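PDB 6Y1W: putative tryptophan halogenase from Xanthomonas campestris pv. campestris, which is probably a flavin-dependent halogenase, expected to use FAD to install halogen on an aromatic substrate, and is seen here without the cofactor. Local coordinates for residues 488-492 and 493-497; 367-371 and 372-376. All blocks are in the same frame, centred on the assembly; numbering follows the deposited sequence.

Contact 1: residues 488-492 and 493-497; sequences RLPPH and AEFLR
The carbonyl O of His492 accepts from the N-H of Leu496 at 2.9 Å, with an N-H...O angle of 167°. This bond belongs to the first turn of helix 492-499, a short helix near the C-terminal end of the modelled chain. Pro491 holds the N-cap position. Its ring has no polar atom to cap with, but its O accepts from Phe495 N at 3.1 Å. His492 and Leu496 also meet through their side chains, four residues apart. With chi1 at -168° the His492 ring sits beside its carbonyl carbon, and there Leu496 CD1 lies over one of its faces, 3.8 Å from the ring centroid, in a CH-pi contact. The methyl is offset toward the rim, beside CD2 and NE2. Both ring nitrogens of His492 are used elsewhere. ND1 binds Pro260 O. NE2 accepts from Phe88 N of strand 87-89, the residue before Lys89, the predicted active-site lysine. These two bonds fix the ring's rotation and are consistent with a proton on ND1. The His492 side chain is about 7 Å from that of Lys89. The two prolines lie at the start of this turn and touch Glu494 and Phe495. The Glu494 chain is extended, and its carboxylate lies beside the Pro491 ring. A negative group at this helix start would probably be favoured by the helix dipole. The Phe495 ring meets those of His153 and Tyr499, while Pro490 CG rests 4.0 Å from Phe495 CB.

Contact 2: residues 367-371 and 372-376; sequences QVIDP and VDIAE
Asp370 caps helix 371-397 through its side chain. OD2 takes the N-H of Val372 at 2.9 Å, nearly straight at 168°. The N-H meets the anti side of OD2, 29° out of the carboxylate plane. A chi1 of -169° puts the Asp370 carboxylate beside its carbonyl carbon, where OD2 can reach Val372 N. This is the tight part. Val372 CG1 sits only 3.2 Å from the same OD2. Asp370 O accepts from Ile374 N at 3.1 Å and so starts the backbone bonding of the helix. Just before the cap in sequence, Ile369 CG2 meets Ile374 CD1 at 3.6 Å. The looser side is Pro371 and Ala375, which are exposed and joined through the backbone by Ala375 N to Pro371 O. On the buried, subunit-facing side a water bridges Val368 O and Asp373 OD2. The Asp373 carboxylate pairs with Arg431 of the second subunit, so the helix start also faces the dimer interface. Within its own chain, the contact lies where the loop after helix 350-363 runs into helix 371-397, and Ile369 and Ile374 both pack on Trp329 of strand 329-330.

From the N terminus, contact 2 comes first. It ends the loop after helix 350-363 and starts the long helix 371-397. Contact 1 comes later, where the loop after helix 468-486 gives way to helix 492-499. The two are in series, so they neither nest nor cross. Both are helix starts, and each joins neighbouring residues of one continuous segment. The centres of contact 1 and contact 2 are about 48 Å apart, on opposite sides of the chain's centre, and the two do not touch. Contact 2 ties its helix to strand 329-330, outermost within this chain in its mixed sheet, and to the second subunit. Contact 1 joins the C-terminal part to strand 87-89.

Contact 1: residues 488-492 and 493-497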
loop_
_atom_site.group_PDB
_atom_site.type_symbol
_atom_site.label_atom_id
_atom_site.label_comp_id
_atom_site.label_asym_id
_atom_site.label_seq_id
_atom_site.Cartn_x
_atom_site.Cartn_y
_atom_site.Cartn_z
ATOM N N ARG A 488 -23.382 1.041 -24.873
ATOM C CA ARG A 488 -23.172 2.464 -25.107
ATOM C C ARG A 488 -21.784 2.784 -25.653
ATOM O O ARG A 488 -21.516 3.948 -25.976
ATOM C CB ARG A 488 -23.380 3.260 -23.824
ATOM C CG ARG A 488 -24.744 3.093 -23.205
ATOM C CD ARG A 488 -24.718 3.544 -21.751
ATOM N NE ARG A 488 -23.776 4.634 -21.539
ATOM C CZ ARG A 488 -23.242 4.953 -20.365
ATOM N NH1 ARG A 488 -22.397 5.976 -20.281
ATOM N NH2 ARG A 488 -23.539 4.245 -19.280
ATOM N N LEU A 489 -20.918 1.790 -25.791
ATOM C CA LEU A 489 -19.566 2.067 -26.278
ATOM C C LEU A 489 -19.482 1.820 -27.783
ATOM O O LEU A 489 -20.032 0.829 -28.276
ATOM C CB LEU A 489 -18.548 1.170 -25.552
ATOM C CG LEU A 489 -18.541 1.280 -24.029
ATOM C CD1 LEU A 489 -17.558 0.220 -23.555
ATOM C CD2 LEU A 489 -18.132 2.652 -23.595
ATOM N N PRO A 490 -18.845 2.695 -28.569
ATOM C CA PRO A 490 -18.782 2.491 -30.029
ATOM C C PRO A 490 -17.709 1.493 -30.411
ATOM O O PRO A 490 -16.810 1.201 -29.594
ATOM C CB PRO A 490 -18.422 3.883 -30.564
ATOM C CG PRO A 490 -17.547 4.454 -29.463
ATOM C CD PRO A 490 -18.191 3.951 -28.162
ATOM N N PRO A 491 -17.732 1.007 -31.646
ATOM C CA PRO A 491 -16.588 0.246 -32.171
ATOM C C PRO A 491 -15.286 1.041 -32.035
ATOM O O PRO A 491 -15.255 2.258 -32.224
ATOM C CB PRO A 491 -16.956 0.011 -33.645
ATOM C CG PRO A 491 -18.472 0.171 -33.683
ATOM C CD PRO A 491 -18.798 1.200 -32.657
ATOM N N HIS A 492 -14.204 0.321 -31.683
ATOM C CA HIS A 492 -12.886 0.933 -31.458
ATOM C C HIS A 492 -12.487 1.859 -32.605
ATOM O O HIS A 492 -11.989 2.971 -32.388
ATOM C CB HIS A 492 -11.860 -0.198 -31.316
ATOM C CG HIS A 492 -10.510 0.228 -30.806
ATOM N ND1 HIS A 492 -9.421 -0.617 -30.867
ATOM C CD2 HIS A 492 -10.088 1.351 -30.181
ATOM C CE1 HIS A 492 -8.369 -0.005 -30.343
ATOM N NE2 HIS A 492 -8.749 1.178 -29.895
ATOM N N ALA A 493 -12.643 1.379 -33.824
ATOM C CA ALA A 493 -12.210 2.135 -34.993
ATOM C C ALA A 493 -12.987 3.431 -35.125
ATOM O O ALA A 493 -12.420 4.456 -35.511
ATOM C CB ALA A 493 -12.395 1.300 -36.259
ATOM N N GLU A 494 -14.288 3.408 -34.809
ATOM C CA GLU A 494 -15.062 4.641 -34.881
ATOM C C GLU A 494 -14.589 5.641 -33.837
ATOM O O GLU A 494 -14.475 6.844 -34.115
ATOM C CB GLU A 494 -16.550 4.334 -34.704
ATOM C CG GLU A 494 -17.179 3.861 -35.992
ATOM C CD GLU A 494 -18.575 3.323 -35.798
ATOM O OE1 GLU A 494 -18.963 2.414 -36.574
ATOM O OE2 GLU A 494 -19.274 3.822 -34.879
ATOM N N PHE A 495 -14.277 5.163 -32.633
ATOM C CA PHE A 495 -13.792 6.077 -31.620
ATOM C C PHE A 495 -12.436 6.663 -32.008
ATOM O O PHE A 495 -12.219 7.867 -31.873
ATOM C CB PHE A 495 -13.725 5.374 -30.254
ATOM C CG PHE A 495 -13.482 6.334 -29.148
ATOM C CD1 PHE A 495 -14.522 7.148 -28.680
ATOM C CD2 PHE A 495 -12.215 6.499 -28.622
ATOM C CE1 PHE A 495 -14.281 8.095 -27.677
ATOM C CE2 PHE A 495 -11.970 7.439 -27.635
ATOM C CZ PHE A 495 -13.006 8.247 -27.152
ATOM N N LEU A 496 -11.518 5.827 -32.513
ATOM C CA LEU A 496 -10.210 6.331 -32.928
ATOM C C LEU A 496 -10.340 7.411 -34.002
ATOM O O LEU A 496 -9.675 8.445 -33.947
ATOM C CB LEU A 496 -9.351 5.186 -33.451
ATOM C CG LEU A 496 -8.995 4.097 -32.414
ATOM C CD1 LEU A 496 -8.423 2.894 -33.143
ATOM C CD2 LEU A 496 -7.921 4.696 -31.458
ATOM N N ARG A 497 -11.167 7.143 -35.006
ATOM C CA ARG A 497 -11.321 8.095 -36.101
ATOM C C ARG A 497 -11.774 9.459 -35.598
ATOM O O ARG A 497 -11.384 10.493 -36.161
ATOM C CB ARG A 497 -12.331 7.563 -37.103
ATOM C CG ARG A 497 -11.696 6.728 -38.199
ATOM C CD ARG A 497 -12.663 6.519 -39.356
ATOM N NE ARG A 497 -13.698 5.541 -39.029
ATOM C CZ ARG A 497 -13.548 4.228 -39.171
ATOM N NH1 ARG A 497 -12.395 3.745 -39.629
ATOM N NH2 ARG A 497 -14.544 3.404 -38.855
#

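Contact 2: residues 367-371 and 372-376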
loop_
_atom_site.group_PDB
_atom_site.type_symbol
_atom_site.label_atom_id
_atom_site.label_comp_id
_atom_site.label_asym_id
_atom_site.label_seq_id
_atom_site.Cartn_x
_atom_site.Cartn_y
_atom_site.Cartn_z
ATOM N N GLN A 367 18.909 17.212 -3.667
ATOM C CA GLN A 367 19.759 18.405 -3.583
ATOM C C GLN A 367 21.221 17.990 -3.560
ATOM O O GLN A 367 22.054 18.530 -4.303
ATOM C CB GLN A 367 19.452 19.217 -2.327
ATOM C CG GLN A 367 18.056 19.683 -2.194
ATOM C CD GLN A 367 17.813 21.030 -2.853
ATOM O OE1 GLN A 367 18.655 21.536 -3.655
ATOM N NE2 GLN A 367 16.654 21.616 -2.547
ATOM N N VAL A 368 21.562 17.070 -2.669
ATOM C CA VAL A 368 22.864 16.414 -2.631
ATOM C C VAL A 368 22.571 14.926 -2.586
ATOM O O VAL A 368 21.513 14.518 -2.104
ATOM C CB VAL A 368 23.735 16.829 -1.408
ATOM C CG1 VAL A 368 23.996 18.346 -1.398
ATOM C CG2 VAL A 368 23.093 16.345 -0.082
ATOM N N ILE A 369 23.461 14.127 -3.165
ATOM C CA ILE A 369 23.258 12.678 -3.181
ATOM C C ILE A 369 23.698 12.129 -1.835
ATOM O O ILE A 369 24.767 12.489 -1.333
ATOM C CB ILE A 369 24.013 12.031 -4.351
ATOM C CG1 ILE A 369 23.406 12.529 -5.670
ATOM C CG2 ILE A 369 23.879 10.496 -4.307
ATOM C CD1 ILE A 369 24.271 12.281 -6.882
ATOM N N ASP A 370 22.853 11.302 -1.219
ATOM C CA ASP A 370 23.140 10.753 0.115
ATOM C C ASP A 370 22.829 9.262 0.157
ATOM O O ASP A 370 21.818 8.830 -0.413
ATOM C CB ASP A 370 22.303 11.444 1.183
ATOM C CG ASP A 370 22.763 11.090 2.580
ATOM O OD1 ASP A 370 23.704 11.775 3.057
ATOM O OD2 ASP A 370 22.216 10.128 3.188
ATOM N N PRO A 371 23.634 8.470 0.860
ATOM C CA PRO A 371 23.341 7.028 0.962
ATOM C C PRO A 371 21.958 6.678 1.466
ATOM O O PRO A 371 21.449 5.620 1.067
ATOM C CB PRO A 371 24.411 6.520 1.937
ATOM C CG PRO A 371 25.538 7.442 1.774
ATOM C CD PRO A 371 24.951 8.803 1.429
ATOM N N VAL A 372 21.337 7.444 2.368
ATOM C CA VAL A 372 20.037 7.000 2.872
ATOM C C VAL A 372 18.986 7.099 1.776
ATOM O O VAL A 372 18.074 6.262 1.702
ATOM C CB VAL A 372 19.601 7.754 4.153
ATOM C CG1 VAL A 372 19.220 9.194 3.891
ATOM C CG2 VAL A 372 18.395 7.038 4.784
ATOM N N ASP A 373 19.085 8.132 0.919
ATOM C CA ASP A 373 18.172 8.248 -0.216
ATOM C C ASP A 373 18.405 7.130 -1.227
ATOM O O ASP A 373 17.448 6.547 -1.762
ATOM C CB ASP A 373 18.338 9.603 -0.913
ATOM C CG ASP A 373 17.812 10.777 -0.084
ATOM O OD1 ASP A 373 17.178 10.585 0.967
ATOM O OD2 ASP A 373 18.021 11.912 -0.526
ATOM N N ILE A 374 19.669 6.827 -1.519
ATOM C CA ILE A 374 20.001 5.750 -2.450
ATOM C C ILE A 374 19.446 4.429 -1.929
ATOM O O ILE A 374 18.855 3.626 -2.676
ATOM C CB ILE A 374 21.529 5.689 -2.652
ATOM C CG1 ILE A 374 22.071 6.955 -3.348
ATOM C CG2 ILE A 374 21.962 4.385 -3.425
ATOM C CD1 ILE A 374 23.578 7.067 -3.346
ATOM N N ALA A 375 19.626 4.179 -0.630
ATOM C CA ALA A 375 19.177 2.918 -0.046
ATOM C C ALA A 375 17.662 2.763 -0.121
ATOM O O ALA A 375 17.156 1.668 -0.398
ATOM C CB ALA A 375 19.654 2.834 1.413
ATOM N N GLU A 376 16.920 3.833 0.164
ATOM C CA GLU A 376 15.468 3.779 0.092
ATOM C C GLU A 376 15.021 3.534 -1.346
ATOM O O GLU A 376 14.139 2.698 -1.597
ATOM C CB GLU A 376 14.879 5.073 0.638
ATOM C CG GLU A 376 13.369 5.277 0.456
ATOM C CD GLU A 376 12.498 4.357 1.296
ATOM O OE1 GLU A 376 12.969 3.878 2.342
ATOM O OE2 GLU A 376 11.333 4.107 0.897
HETATM O O HOH W 1 19.909 13.979 0.096
#